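PDB 7CTP: protein Niban 2, which may help suppress apoptosis, may promote the invasion of melanoma cells in vitro, and carries a PH domain. Local coordinates for residues L239-L244 with Q269-V274. Sequence-based numbering, arbitrary orientation.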
ATOM      1  N   LEU A 239      -0.864  10.449  -9.477  1.00 17.96           N
ATOM      2  CA  LEU A 239      -1.277  10.257 -10.868  1.00 19.01           C
ATOM      3  C   LEU A 239      -1.082  11.526 -11.686  1.00 23.47           C
ATOM      4  O   LEU A 239      -0.522  11.490 -12.791  1.00 20.07           O
ATOM      5  CB  LEU A 239      -2.740   9.826 -10.907  1.00 19.05           C
ATOM      6  CG  LEU A 239      -3.329   9.402 -12.253  1.00 19.06           C
ATOM      7  CD1 LEU A 239      -2.757   8.050 -12.689  1.00 24.56           C
ATOM      8  CD2 LEU A 239      -4.839   9.327 -12.118  1.00 24.42           C
ATOM      9  N   VAL A 240      -1.581  12.656 -11.166  1.00 19.00           N
ATOM     10  CA  VAL A 240      -1.441  13.940 -11.853  1.00 17.79           C
ATOM     11  C   VAL A 240       0.028  14.317 -12.011  1.00 20.30           C
ATOM     12  O   VAL A 240       0.459  14.725 -13.097  1.00 20.01           O
ATOM     13  CB  VAL A 240      -2.223  15.037 -11.107  1.00 15.87           C
ATOM     14  CG1 VAL A 240      -1.938  16.415 -11.727  1.00 21.49           C
ATOM     15  CG2 VAL A 240      -3.716  14.743 -11.148  1.00 19.38           C
ATOM     16  N   MET A 241       0.812  14.221 -10.928  1.00 17.20           N
ATOM     17  CA  MET A 241       2.224  14.610 -11.008  1.00 18.36           C
ATOM     18  C   MET A 241       2.987  13.751 -12.008  1.00 25.39           C
ATOM     19  O   MET A 241       3.857  14.256 -12.730  1.00 23.02           O
ATOM     20  CB  MET A 241       2.895  14.524  -9.638  1.00 18.98           C
ATOM     21  CG  MET A 241       2.370  15.514  -8.593  1.00 22.18           C
ATOM     22  SD  MET A 241       2.536  17.252  -9.061  1.00 23.94           S
ATOM     23  CE  MET A 241       4.326  17.443  -9.033  1.00 24.02           C
ATOM     24  N   GLU A 242       2.687  12.452 -12.055  1.00 22.33           N
ATOM     25  CA  GLU A 242       3.350  11.588 -13.029  1.00 19.35           C
ATOM     26  C   GLU A 242       3.095  12.079 -14.446  1.00 22.07           C
ATOM     27  O   GLU A 242       4.004  12.103 -15.285  1.00 25.03           O
ATOM     28  CB  GLU A 242       2.874  10.145 -12.863  1.00 25.13           C
ATOM     29  CG  GLU A 242       3.350   9.189 -13.963  1.00 33.17           C
ATOM     30  CD  GLU A 242       2.764   7.787 -13.821  1.00 23.19           C
ATOM     31  OE1 GLU A 242       1.534   7.643 -13.651  1.00 33.49           O
ATOM     32  OE2 GLU A 242       3.555   6.824 -13.874  1.00 37.50           O
ATOM     33  N   GLU A 243       1.873  12.511 -14.719  1.00 22.09           N
ATOM     34  CA  GLU A 243       1.515  12.919 -16.067  1.00 25.70           C
ATOM     35  C   GLU A 243       2.058  14.304 -16.401  1.00 30.26           C
ATOM     36  O   GLU A 243       2.569  14.525 -17.507  1.00 28.22           O
ATOM     37  CB  GLU A 243      -0.004  12.874 -16.225  1.00 27.19           C
ATOM     38  CG  GLU A 243      -0.480  13.075 -17.649  1.00 27.95           C
ATOM     39  CD  GLU A 243      -1.904  12.615 -17.870  1.00 28.79           C
ATOM     40  OE1 GLU A 243      -2.345  11.649 -17.207  1.00 32.81           O
ATOM     41  OE2 GLU A 243      -2.583  13.226 -18.723  1.00 30.45           O
ATOM     42  N   LEU A 244       1.971  15.245 -15.460  1.00 24.40           N
ATOM     43  CA  LEU A 244       2.322  16.634 -15.744  1.00 25.22           C
ATOM     44  C   LEU A 244       3.791  16.953 -15.526  1.00 28.16           C
ATOM     45  O   LEU A 244       4.293  17.912 -16.120  1.00 27.28           O
ATOM     46  CB  LEU A 244       1.491  17.580 -14.876  1.00 31.45           C
ATOM     47  CG  LEU A 244      -0.009  17.575 -15.124  1.00 29.67           C
ATOM     48  CD1 LEU A 244      -0.659  18.779 -14.460  1.00 30.66           C
ATOM     49  CD2 LEU A 244      -0.296  17.566 -16.628  1.00 38.34           C
ATOM     50  N   GLN A 269      11.792  22.139  -4.800  1.00 23.02           N
ATOM     51  CA  GLN A 269      10.911  23.131  -4.189  1.00 23.66           C
ATOM     52  C   GLN A 269       9.691  23.403  -5.064  1.00 25.02           C
ATOM     53  O   GLN A 269       8.563  23.501  -4.561  1.00 23.83           O
ATOM     54  CB  GLN A 269      11.690  24.420  -3.924  1.00 32.93           C
ATOM     55  CG  GLN A 269      10.926  25.445  -3.099  1.00 41.07           C
ATOM     56  CD  GLN A 269      11.829  26.527  -2.536  1.00 61.05           C
ATOM     57  OE1 GLN A 269      12.964  26.708  -2.989  1.00 58.55           O
ATOM     58  NE2 GLN A 269      11.331  27.252  -1.540  1.00 56.92           N
ATOM     59  N   ILE A 270       9.904  23.542  -6.375  1.00 21.12           N
ATOM     60  CA  ILE A 270       8.796  23.751  -7.309  1.00 22.12           C
ATOM     61  C   ILE A 270       7.853  22.553  -7.303  1.00 23.30           C
ATOM     62  O   ILE A 270       6.628  22.708  -7.269  1.00 22.40           O
ATOM     63  CB  ILE A 270       9.336  24.022  -8.723  1.00 21.34           C
ATOM     64  CG1 ILE A 270      10.053  25.371  -8.767  1.00 24.99           C
ATOM     65  CG2 ILE A 270       8.185  23.956  -9.757  1.00 25.33           C
ATOM     66  CD1 ILE A 270      10.935  25.548  -9.985  1.00 27.02           C
ATOM     67  N   SER A 271       8.415  21.342  -7.351  1.00 19.30           N
ATOM     68  CA  SER A 271       7.593  20.132  -7.390  1.00 18.93           C
ATOM     69  C   SER A 271       6.702  20.036  -6.157  1.00 21.42           C
ATOM     70  O   SER A 271       5.517  19.674  -6.253  1.00 18.76           O
ATOM     71  CB  SER A 271       8.481  18.897  -7.496  1.00 19.61           C
ATOM     72  OG  SER A 271       7.712  17.723  -7.685  1.00 20.35           O
ATOM     73  N   ASP A 272       7.264  20.323  -4.977  1.00 20.60           N
ATOM     74  CA  ASP A 272       6.462  20.250  -3.758  1.00 21.88           C
ATOM     75  C   ASP A 272       5.303  21.234  -3.792  1.00 19.66           C
ATOM     76  O   ASP A 272       4.197  20.917  -3.331  1.00 19.80           O
ATOM     77  CB  ASP A 272       7.306  20.521  -2.513  1.00 23.78           C
ATOM     78  CG  ASP A 272       6.454  20.472  -1.241  1.00 25.92           C
ATOM     79  OD1 ASP A 272       6.037  19.366  -0.846  1.00 27.71           O
ATOM     80  OD2 ASP A 272       6.155  21.534  -0.664  1.00 31.77           O
ATOM     81  N   ALA A 273       5.549  22.448  -4.295  1.00 20.66           N
ATOM     82  CA  ALA A 273       4.491  23.448  -4.394  1.00 19.89           C
ATOM     83  C   ALA A 273       3.394  22.997  -5.350  1.00 19.04           C
ATOM     84  O   ALA A 273       2.204  23.164  -5.057  1.00 19.98           O
ATOM     85  CB  ALA A 273       5.064  24.795  -4.833  1.00 20.76           C
ATOM     86  N   VAL A 274       3.774  22.413  -6.489  1.00 17.78           N
ATOM     87  CA  VAL A 274       2.774  21.897  -7.420  1.00 18.17           C
ATOM     88  C   VAL A 274       2.032  20.718  -6.806  1.00 19.54           C
ATOM     89  O   VAL A 274       0.808  20.596  -6.950  1.00 17.45           O
ATOM     90  CB  VAL A 274       3.428  21.526  -8.764  1.00 16.78           C
ATOM     91  CG1 VAL A 274       2.399  20.870  -9.702  1.00 17.21           C
ATOM     92  CG2 VAL A 274       4.031  22.775  -9.434  1.00 19.81           C
TER
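M241 reaches from helix 232-252 to helix 260-337 and makes nearly all of the contact from its side, meeting V274 with its sulfur and S271 with its terminal methyl. SD lies against one branch of the valine, M241 SD to V274 CG1 being 3.7 Å, and the two side chains cross at a slant. V274 has CG1 anti to its backbone N (chi1 175°), the torsion that puts this methyl, rather than CG2, against the sulfur. Beyond SD the thioether carries on past the valine: M241 CE is still 4.0 Å from V274 CG1. It comes closer to the previous turn, 3.7 Å separating M241 CE from S271 OG. The backbone there is nearly as close, with M241 CE 3.8 Å from S271 O. The methionine manages this with a chain bent at both chi2 and chi3 (-59° and -68°), curled rather than extended.

S271 and V274 are three residues apart, so they present neighbouring turns of one helical face to a single side chain. This joins two successive helices of the chain, the first of them 21 residues long and the second a very long one, close to the PH domain. That domain contributes Y165: its backbone O is hydrogen-bonded to S271 OG, giving the buried hydroxyl a polar partner while M241 meets it through van der Waals contact alone. M241 also touches Y165, so the loop residue borders both helices. With 8.1 Å between M241 CA and V274 CA, the backbones stand apart and side chains bridge the gap. On the same stretch of helix 232-252, V240 and L244 pack on helix 10-48.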